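Local atomic coordinates of inositol monophosphatase (Zymomonas mobilis, PDB entry 4N81), a protein that probably hydrolyses phosphate monoesters such as inositol monophosphate in a magnesium-dependent reaction. Residues Leu150-Pro160 with Arg175-Asp186; Gly222-Asn230 with Glu240-Ile250. All blocks are in the same frame, centred on the assembly; numbering follows the deposited sequence.

Both contacts belong to one mixed five-stranded sheet, ordered 180-183, 154-157, 200-203, 241-244 and 224-226, so contact 1 makes one edge and contact 2 the other, with strand 200-203 between them. Their centres lie about 14 Å apart. Along the chain they come in series: the parallel pair 154-157 and 180-183, joined through helix 165-175, is complete before the antiparallel pair 224-226 and 241-244 begins. They also touch directly, where Leu249 of contact 2 packs on Leu150 and Ala153 of contact 1. The edge at contact 1 faces the second subunit and runs on to Asp186, near the predicted magnesium ligand Asp89, whereas contact 2 meets no other protein chain of the assembly.

Contact 1: residues Leu150-Pro160 with Arg175-Asp186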
loop_
_atom_site.group_PDB
_atom_site.type_symbol
_atom_site.label_atom_id
_atom_site.label_comp_id
_atom_site.label_asym_id
_atom_site.label_seq_id
_atom_site.Cartn_x
_atom_site.Cartn_y
_atom_site.Cartn_z
ATOM N N LEU A 150 -9.644 -3.958 21.432
ATOM C CA LEU A 150 -9.744 -3.166 20.198
ATOM C C LEU A 150 -8.992 -1.873 20.237
ATOM O O LEU A 150 -8.422 -1.470 19.238
ATOM C CB LEU A 150 -11.200 -2.801 19.929
ATOM C CG LEU A 150 -12.097 -3.981 19.625
ATOM C CD1 LEU A 150 -13.541 -3.420 19.282
ATOM C CD2 LEU A 150 -11.523 -4.765 18.431
ATOM N N ASP A 151 -8.906 -1.252 21.411
ATOM C CA ASP A 151 -8.247 0.050 21.449
ATOM C C ASP A 151 -6.724 -0.061 21.289
ATOM O O ASP A 151 -6.024 0.951 21.258
ATOM C CB ASP A 151 -8.676 0.910 22.650
ATOM C CG ASP A 151 -8.320 0.292 24.001
ATOM O OD1 ASP A 151 -7.611 -0.732 24.076
ATOM O OD2 ASP A 151 -8.770 0.852 25.020
ATOM N N HIS A 152 -6.204 -1.291 21.244
ATOM C CA HIS A 152 -4.804 -1.537 20.863
ATOM C C HIS A 152 -4.622 -2.116 19.478
ATOM O O HIS A 152 -3.471 -2.312 18.994
ATOM C CB HIS A 152 -4.101 -2.455 21.881
ATOM C CG HIS A 152 -3.878 -1.808 23.211
ATOM N ND1 HIS A 152 -2.836 -0.944 23.458
ATOM C CD2 HIS A 152 -4.589 -1.880 24.357
ATOM C CE1 HIS A 152 -2.925 -0.502 24.700
ATOM N NE2 HIS A 152 -3.968 -1.078 25.277
ATOM N N ALA A 153 -5.737 -2.408 18.817
ATOM C CA ALA A 153 -5.673 -3.158 17.565
ATOM C C ALA A 153 -5.453 -2.263 16.318
ATOM O O ALA A 153 -6.002 -1.164 16.220
ATOM C CB ALA A 153 -6.951 -3.982 17.380
ATOM N N LEU A 154 -4.669 -2.781 15.375
ATOM C CA LEU A 154 -4.579 -2.192 14.044
ATOM C C LEU A 154 -5.531 -2.927 13.110
ATOM O O LEU A 154 -5.462 -4.137 12.998
ATOM C CB LEU A 154 -3.164 -2.348 13.510
ATOM C CG LEU A 154 -2.866 -1.813 12.126
ATOM C CD1 LEU A 154 -3.328 -0.388 12.034
ATOM C CD2 LEU A 154 -1.321 -1.805 11.994
ATOM N N LEU A 155 -6.433 -2.161 12.475
ATOM C CA LEU A 155 -7.495 -2.692 11.627
ATOM C C LEU A 155 -7.099 -2.322 10.188
ATOM O O LEU A 155 -6.560 -1.256 9.976
ATOM C CB LEU A 155 -8.801 -1.941 11.942
ATOM C CG LEU A 155 -10.051 -2.145 11.044
ATOM C CD1 LEU A 155 -10.530 -3.619 11.081
ATOM C CD2 LEU A 155 -11.169 -1.176 11.564
ATOM N N ALA A 156 -7.405 -3.159 9.213
ATOM C CA ALA A 156 -7.148 -2.777 7.827
ATOM C C ALA A 156 -8.374 -3.111 7.023
ATOM O O ALA A 156 -9.139 -4.053 7.355
ATOM C CB ALA A 156 -5.937 -3.611 7.245
ATOM N N THR A 157 -8.546 -2.368 5.940
ATOM C CA THR A 157 -9.569 -2.760 4.944
ATOM C C THR A 157 -9.161 -2.129 3.600
ATOM O O THR A 157 -8.407 -1.144 3.594
ATOM C CB THR A 157 -10.980 -2.267 5.289
ATOM O OG1 THR A 157 -11.953 -3.012 4.497
ATOM C CG2 THR A 157 -11.161 -0.724 5.014
ATOM N N THR A 158 -9.606 -2.707 2.489
ATOM C CA THR A 158 -9.111 -2.170 1.212
ATOM C C THR A 158 -9.686 -0.772 0.974
ATOM O O THR A 158 -8.944 0.155 0.609
ATOM C CB THR A 158 -9.468 -3.113 0.027
ATOM O OG1 THR A 158 -8.744 -4.346 0.216
ATOM C CG2 THR A 158 -9.028 -2.461 -1.296
ATOM N N SER A 159 -10.998 -0.623 1.197
ATOM C CA SER A 159 -11.636 0.701 1.056
ATOM C C SER A 159 -12.978 0.782 1.783
ATOM O O SER A 159 -13.777 -0.123 1.659
ATOM C CB SER A 159 -11.857 1.035 -0.452
ATOM O OG SER A 159 -12.603 2.268 -0.572
ATOM N N PRO A 160 -13.265 1.894 2.491
ATOM C CA PRO A 160 -14.612 2.092 3.047
ATOM C C PRO A 160 -15.683 2.095 1.977
ATOM O O PRO A 160 -16.825 1.678 2.217
ATOM C CB PRO A 160 -14.510 3.424 3.788
ATOM C CG PRO A 160 -13.419 4.111 3.190
ATOM C CD PRO A 160 -12.409 3.052 2.776
ATOM N N ARG A 175 -14.074 0.836 13.192
ATOM C CA ARG A 175 -12.883 1.660 12.996
ATOM C C ARG A 175 -12.718 2.631 14.173
ATOM O O ARG A 175 -11.598 2.822 14.669
ATOM C CB ARG A 175 -13.080 2.518 11.749
ATOM C CG ARG A 175 -12.060 3.624 11.577
ATOM C CD ARG A 175 -12.399 4.426 10.322
ATOM N NE ARG A 175 -13.538 5.336 10.505
ATOM C CZ ARG A 175 -13.436 6.532 11.093
ATOM N NH1 ARG A 175 -12.284 6.942 11.601
ATOM N NH2 ARG A 175 -14.491 7.326 11.213
ATOM N N LEU A 176 -13.828 3.190 14.637
ATOM C CA LEU A 176 -13.795 4.193 15.714
ATOM C C LEU A 176 -13.312 3.627 17.044
ATOM O O LEU A 176 -12.901 4.369 17.935
ATOM C CB LEU A 176 -15.174 4.827 15.908
ATOM C CG LEU A 176 -15.538 5.818 14.791
ATOM C CD1 LEU A 176 -16.987 6.262 14.927
ATOM C CD2 LEU A 176 -14.580 7.019 14.814
ATOM N N LYS A 177 -13.378 2.307 17.187
ATOM C CA LYS A 177 -12.976 1.633 18.423
ATOM C C LYS A 177 -11.555 1.067 18.380
ATOM O O LYS A 177 -11.016 0.631 19.441
ATOM C CB LYS A 177 -13.959 0.486 18.739
ATOM C CG LYS A 177 -15.341 0.941 19.107
ATOM C CD LYS A 177 -15.317 1.748 20.377
ATOM C CE LYS A 177 -16.756 2.089 20.860
ATOM N NZ LYS A 177 -17.735 1.003 20.557
ATOM N N CYS A 178 -10.937 1.065 17.186
ATOM C CA CYS A 178 -9.553 0.550 17.023
ATOM C C CYS A 178 -8.494 1.620 17.195
ATOM O O CYS A 178 -8.805 2.816 17.139
ATOM C CB CYS A 178 -9.357 -0.161 15.681
ATOM S SG CYS A 178 -10.428 -1.698 15.631
ATOM N N ARG A 179 -7.257 1.196 17.453
ATOM C CA ARG A 179 -6.153 2.134 17.665
ATOM C C ARG A 179 -5.780 2.846 16.344
ATOM O O ARG A 179 -5.449 4.021 16.329
ATOM C CB ARG A 179 -4.908 1.351 18.105
ATOM C CG ARG A 179 -3.685 2.274 18.448
ATOM C CD ARG A 179 -2.438 1.975 17.552
ATOM N NE ARG A 179 -1.370 1.266 18.275
ATOM C CZ ARG A 179 -0.053 1.362 18.043
ATOM N NH1 ARG A 179 0.438 2.141 17.097
ATOM N NH2 ARG A 179 0.791 0.672 18.795
ATOM N N ASP A 180 -5.769 2.106 15.252
ATOM C CA ASP A 180 -5.483 2.732 13.953
ATOM C C ASP A 180 -6.047 1.894 12.856
ATOM O O ASP A 180 -6.263 0.709 13.068
ATOM C CB ASP A 180 -3.993 2.840 13.659
ATOM C CG ASP A 180 -3.725 3.819 12.474
ATOM O OD1 ASP A 180 -4.520 4.795 12.303
ATOM O OD2 ASP A 180 -2.771 3.590 11.692
ATOM N N THR A 181 -6.305 2.524 11.710
ATOM C CA THR A 181 -6.838 1.783 10.560
ATOM C C THR A 181 -5.954 2.051 9.350
ATOM O O THR A 181 -5.659 3.232 9.068
ATOM C CB THR A 181 -8.299 2.270 10.282
ATOM O OG1 THR A 181 -9.118 1.915 11.416
ATOM C CG2 THR A 181 -8.869 1.581 9.063
ATOM N N LEU A 182 -5.529 1.008 8.635
ATOM C CA LEU A 182 -4.728 1.257 7.434
ATOM C C LEU A 182 -5.589 0.855 6.265
ATOM O O LEU A 182 -6.439 -0.039 6.390
ATOM C CB LEU A 182 -3.466 0.407 7.430
ATOM C CG LEU A 182 -2.324 0.978 8.321
ATOM C CD1 LEU A 182 -1.130 -0.007 8.316
ATOM C CD2 LEU A 182 -1.885 2.411 7.830
ATOM N N LEU A 183 -5.387 1.524 5.139
ATOM C CA LEU A 183 -6.293 1.350 4.008
ATOM C C LEU A 183 -5.572 0.864 2.761
ATOM O O LEU A 183 -4.371 1.087 2.604
ATOM C CB LEU A 183 -6.968 2.715 3.712
ATOM C CG LEU A 183 -7.833 3.217 4.896
ATOM C CD1 LEU A 183 -8.300 4.643 4.578
ATOM C CD2 LEU A 183 -9.042 2.251 5.118
ATOM N N GLY A 184 -6.309 0.205 1.883
ATOM C CA GLY A 184 -5.776 -0.366 0.638
ATOM C C GLY A 184 -5.127 -1.712 0.905
ATOM O O GLY A 184 -4.702 -1.993 2.031
ATOM N N GLY A 185 -5.028 -2.555 -0.113
ATOM C CA GLY A 185 -4.105 -3.689 -0.012
ATOM C C GLY A 185 -4.672 -5.059 -0.369
ATOM O O GLY A 185 -3.875 -5.956 -0.670
ATOM N N ASP A 186 -5.999 -5.243 -0.317
ATOM C CA ASP A 186 -6.598 -6.550 -0.702
ATOM C C ASP A 186 -5.949 -7.705 0.062
ATOM O O ASP A 186 -5.812 -7.613 1.336
ATOM C CB ASP A 186 -6.503 -6.700 -2.247
ATOM C CG ASP A 186 -6.981 -5.424 -2.956
ATOM O OD1 ASP A 186 -8.213 -5.277 -3.125
ATOM O OD2 ASP A 186 -6.117 -4.572 -3.278
#
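Leu155 lays its CD2 methyl against Arg175 CA (3.6 Å) and alongside Thr181 OG1, on the face of the sheet that helix 165-175 covers through Phe171. The two segments are the strands of a beta-alpha-beta crossover, 154-157 and 180-183, running parallel with a 26° angle between them. Leu155 bonds to strand 180-183 through both its backbone N and O: N donates to Asp180 O (2.9 Å, nearly straight at 172°) and O accepts from Leu182 N (2.8 Å). Further along this face, Thr157 CG2 meets Leu183 CD2 at 3.7 Å, the two side chains pointing the same way, while Thr157 OG1 bonds to Val202 O. On the other face Leu154 has CG anti to its backbone N (chi1 179°), which brings CD1 over Asp180 CB (3.7 Å) and toward Leu182 CG. The carboxylate of Asp180 forms a salt bridge with Arg92 of the second subunit, tying this edge to the dimer interface. Past the strands, Gly184 N makes weak bonds to both Thr157 O and Thr158 O. Thr158 OG1, which also bonds to Glu203, accepts from Asp186 N at 2.9 Å. The Thr158 CG2 methyl rests 3.5 Å from Asp186 OD1.

Contact 2: residues Gly222-Asn230 with Glu240-Ile250; sequences GGIMRDWQN and EVIAAGDHHLI
Trp228 lies flat against Glu240, whose CB sits 3.6 Å from the centroid of the five-membered ring, a CH-pi contact beside an antiparallel beta ladder in which strand 224-226 closes the sheet, helix 187-194 on the Met225 and Ala243 face and helix 250-257 on the Ile242 face. The carboxylate stacks over CE3, its plane 14° from the ring. In the ring plane, NE1 donates to Val241 O (2.9 Å), from well above the carbonyl plane. With an alanine here, Val241 O is likely to lose this donor and a gap to open beside Glu240 CB and CG. The ladder is the tight part: Ile224 pairs with Ala244 and Arg226 with Ile242 through two backbone bonds each, and Met225 CG rests on Ala243 CB (4.0 Å). Ile224 CB sits over one face of the His247 ring, toward its rim, while the extended Ile224 branch (CG1 anti to the backbone N, chi1 175°) sets CD1 over the Arg226 guanidinium. Turn 227-230 is looser and wetter: one water joins Trp228 N and Gln229 OE1 to Glu240 OE1, another Gln229 NE2; Glu240 OE2 bonds to Gln204. Asn230 OD1 takes a weak bond from Arg226 NH1 and touches Ile250 CD1 at 3.5 Å.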
loop_
_atom_site.group_PDB
_atom_site.type_symbol
_atom_site.label_atom_id
_atom_site.label_comp_id
_atom_site.label_asym_id
_atom_site.label_seq_id
_atom_site.Cartn_x
_atom_site.Cartn_y
_atom_site.Cartn_z
ATOM N N GLY A 222 -2.241 -19.133 13.174
ATOM C CA GLY A 222 -2.740 -18.949 14.529
ATOM C C GLY A 222 -3.927 -17.983 14.599
ATOM O O GLY A 222 -4.500 -17.763 15.687
ATOM N N GLY A 223 -4.310 -17.415 13.457
ATOM C CA GLY A 223 -5.441 -16.478 13.440
ATOM C C GLY A 223 -6.797 -17.137 13.227
ATOM O O GLY A 223 -6.950 -18.361 13.292
ATOM N N ILE A 224 -7.809 -16.310 13.004
ATOM C CA ILE A 224 -9.135 -16.862 12.797
ATOM C C ILE A 224 -9.737 -16.029 11.659
ATOM O O ILE A 224 -9.526 -14.827 11.577
ATOM C CB ILE A 224 -10.000 -16.777 14.085
ATOM C CG1 ILE A 224 -11.444 -17.255 13.839
ATOM C CG2 ILE A 224 -10.063 -15.349 14.661
ATOM C CD1 ILE A 224 -12.133 -17.580 15.254
ATOM N N MET A 225 -10.483 -16.688 10.775
ATOM C CA MET A 225 -11.071 -15.986 9.664
ATOM C C MET A 225 -12.439 -16.605 9.401
ATOM O O MET A 225 -12.550 -17.813 9.175
ATOM C CB MET A 225 -10.144 -16.072 8.445
ATOM C CG MET A 225 -10.618 -15.201 7.306
ATOM S SD MET A 225 -9.281 -15.049 6.073
ATOM C CE MET A 225 -10.274 -14.276 4.831
ATOM N N ARG A 226 -13.480 -15.766 9.517
ATOM C CA ARG A 226 -14.850 -16.226 9.465
ATOM C C ARG A 226 -15.716 -15.210 8.714
ATOM O O ARG A 226 -15.240 -14.145 8.339
ATOM C CB ARG A 226 -15.419 -16.293 10.903
ATOM C CG ARG A 226 -14.627 -17.186 11.897
ATOM C CD ARG A 226 -14.981 -18.636 11.632
ATOM N NE ARG A 226 -14.045 -19.543 12.271
ATOM C CZ ARG A 226 -14.106 -19.914 13.544
ATOM N NH1 ARG A 226 -15.083 -19.462 14.346
ATOM N NH2 ARG A 226 -13.180 -20.757 14.010
ATOM N N ASP A 227 -17.005 -15.519 8.547
ATOM C CA ASP A 227 -17.928 -14.456 8.129
ATOM C C ASP A 227 -18.386 -13.610 9.318
ATOM O O ASP A 227 -17.873 -13.784 10.427
ATOM C CB ASP A 227 -19.100 -14.952 7.268
ATOM C CG ASP A 227 -20.108 -15.803 8.038
ATOM O OD1 ASP A 227 -20.872 -16.529 7.348
ATOM O OD2 ASP A 227 -20.165 -15.740 9.290
ATOM N N TRP A 228 -19.293 -12.661 9.071
ATOM C CA TRP A 228 -19.693 -11.698 10.125
ATOM C C TRP A 228 -20.679 -12.327 11.148
ATOM O O TRP A 228 -21.042 -11.684 12.123
ATOM C CB TRP A 228 -20.318 -10.419 9.508
ATOM C CG TRP A 228 -19.327 -9.601 8.713
ATOM C CD1 TRP A 228 -17.958 -9.856 8.511
ATOM C CD2 TRP A 228 -19.606 -8.377 8.051
ATOM N NE1 TRP A 228 -17.404 -8.825 7.748
ATOM C CE2 TRP A 228 -18.407 -7.924 7.453
ATOM C CE3 TRP A 228 -20.776 -7.618 7.894
ATOM C CZ2 TRP A 228 -18.343 -6.724 6.711
ATOM C CZ3 TRP A 228 -20.717 -6.418 7.156
ATOM C CH2 TRP A 228 -19.496 -5.983 6.581
ATOM N N GLN A 229 -21.139 -13.547 10.890
ATOM C CA GLN A 229 -21.867 -14.352 11.881
ATOM C C GLN A 229 -20.966 -15.343 12.632
ATOM O O GLN A 229 -21.466 -16.258 13.307
ATOM C CB GLN A 229 -23.028 -15.112 11.209
ATOM C CG GLN A 229 -24.241 -14.187 10.818
ATOM C CD GLN A 229 -23.917 -13.329 9.616
ATOM O OE1 GLN A 229 -23.529 -13.858 8.561
ATOM N NE2 GLN A 229 -24.071 -12.007 9.751
ATOM N N ASN A 230 -19.655 -15.179 12.475
ATOM C CA ASN A 230 -18.636 -16.080 13.059
ATOM C C ASN A 230 -18.762 -17.520 12.527
ATOM O O ASN A 230 -18.371 -18.473 13.207
ATOM C CB ASN A 230 -18.713 -16.127 14.602
ATOM C CG ASN A 230 -17.467 -16.781 15.222
ATOM O OD1 ASN A 230 -16.360 -16.607 14.715
ATOM N ND2 ASN A 230 -17.657 -17.572 16.280
ATOM N N GLU A 240 -18.634 -11.399 3.071
ATOM C CA GLU A 240 -18.376 -10.632 4.294
ATOM C C GLU A 240 -17.336 -11.458 5.052
ATOM O O GLU A 240 -17.593 -12.633 5.335
ATOM C CB GLU A 240 -19.680 -10.549 5.119
ATOM C CG GLU A 240 -20.619 -9.535 4.460
ATOM C CD GLU A 240 -22.036 -9.493 5.059
ATOM O OE1 GLU A 240 -22.366 -10.282 5.987
ATOM O OE2 GLU A 240 -22.805 -8.640 4.568
ATOM N N VAL A 241 -16.212 -10.838 5.408
ATOM C CA VAL A 241 -15.168 -11.583 6.083
ATOM C C VAL A 241 -14.646 -10.774 7.242
ATOM O O VAL A 241 -14.606 -9.535 7.188
ATOM C CB VAL A 241 -13.955 -11.960 5.124
ATOM C CG1 VAL A 241 -14.443 -12.765 3.890
ATOM C CG2 VAL A 241 -13.259 -10.756 4.631
ATOM N N ILE A 242 -14.212 -11.494 8.277
ATOM C CA ILE A 242 -13.411 -10.875 9.348
ATOM C C ILE A 242 -12.243 -11.815 9.634
ATOM O O ILE A 242 -12.445 -13.047 9.726
ATOM C CB ILE A 242 -14.230 -10.589 10.617
ATOM C CG1 ILE A 242 -13.335 -10.026 11.718
ATOM C CG2 ILE A 242 -15.018 -11.909 11.105
ATOM C CD1 ILE A 242 -14.141 -9.379 12.850
ATOM N N ALA A 243 -11.038 -11.241 9.687
ATOM C CA ALA A 243 -9.852 -12.004 10.059
ATOM C C ALA A 243 -9.291 -11.332 11.319
ATOM O O ALA A 243 -9.282 -10.093 11.383
ATOM C CB ALA A 243 -8.812 -11.974 8.879
ATOM N N ALA A 244 -8.868 -12.132 12.300
ATOM C CA ALA A 244 -8.256 -11.606 13.513
ATOM C C ALA A 244 -6.979 -12.389 13.774
ATOM O O ALA A 244 -6.977 -13.613 13.581
ATOM C CB ALA A 244 -9.206 -11.795 14.702
ATOM N N GLY A 245 -5.924 -11.722 14.261
ATOM C CA GLY A 245 -4.698 -12.462 14.615
ATOM C C GLY A 245 -4.906 -13.183 15.946
ATOM O O GLY A 245 -4.242 -14.183 16.243
ATOM N N ASP A 246 -5.857 -12.691 16.733
ATOM C CA ASP A 246 -6.095 -13.189 18.073
ATOM C C ASP A 246 -7.554 -13.610 18.207
ATOM O O ASP A 246 -8.453 -12.800 18.022
ATOM C CB ASP A 246 -5.712 -12.079 19.100
ATOM C CG ASP A 246 -5.708 -12.593 20.561
ATOM O OD1 ASP A 246 -6.449 -13.516 20.885
ATOM O OD2 ASP A 246 -4.965 -12.038 21.388
ATOM N N HIS A 247 -7.791 -14.856 18.554
ATOM C CA HIS A 247 -9.191 -15.369 18.636
ATOM C C HIS A 247 -10.039 -14.602 19.684
ATOM O O HIS A 247 -11.277 -14.419 19.565
ATOM C CB HIS A 247 -9.208 -16.856 19.017
ATOM C CG HIS A 247 -8.633 -17.793 17.991
ATOM N ND1 HIS A 247 -7.611 -17.455 17.126
ATOM C CD2 HIS A 247 -8.924 -19.091 17.732
ATOM C CE1 HIS A 247 -7.301 -18.501 16.378
ATOM N NE2 HIS A 247 -8.084 -19.506 16.729
ATOM N N HIS A 248 -9.340 -14.073 20.676
ATOM C CA HIS A 248 -9.979 -13.294 21.742
ATOM C C HIS A 248 -10.661 -11.995 21.208
ATOM O O HIS A 248 -11.550 -11.433 21.862
ATOM C CB HIS A 248 -8.912 -12.941 22.797
ATOM C CG HIS A 248 -9.412 -12.094 23.936
ATOM N ND1 HIS A 248 -10.160 -12.602 24.976
ATOM C CD2 HIS A 248 -9.206 -10.786 24.224
ATOM C CE1 HIS A 248 -10.415 -11.642 25.846
ATOM N NE2 HIS A 248 -9.856 -10.526 25.404
ATOM N N LEU A 249 -10.215 -11.487 20.066
ATOM C CA LEU A 249 -10.739 -10.231 19.553
ATOM C C LEU A 249 -11.930 -10.409 18.631
ATOM O O LEU A 249 -12.558 -9.406 18.253
ATOM C CB LEU A 249 -9.634 -9.430 18.798
ATOM C CG LEU A 249 -9.280 -8.092 19.456
ATOM C CD1 LEU A 249 -9.134 -8.215 20.952
ATOM C CD2 LEU A 249 -8.019 -7.518 18.839
ATOM N N ILE A 250 -12.267 -11.660 18.251
ATOM C CA ILE A 250 -13.338 -11.680 17.256
ATOM C C ILE A 250 -14.691 -11.280 17.860
ATOM O O ILE A 250 -15.447 -10.556 17.245
ATOM C CB ILE A 250 -13.376 -13.038 16.465
ATOM C CG1 ILE A 250 -14.528 -13.031 15.451
ATOM C CG2 ILE A 250 -13.571 -14.199 17.396
ATOM C CD1 ILE A 250 -14.168 -13.897 14.216
HETATM O O HOH W 1 -21.612 -12.596 6.973
HETATM O O HOH W 2 -24.424 -10.083 7.481
#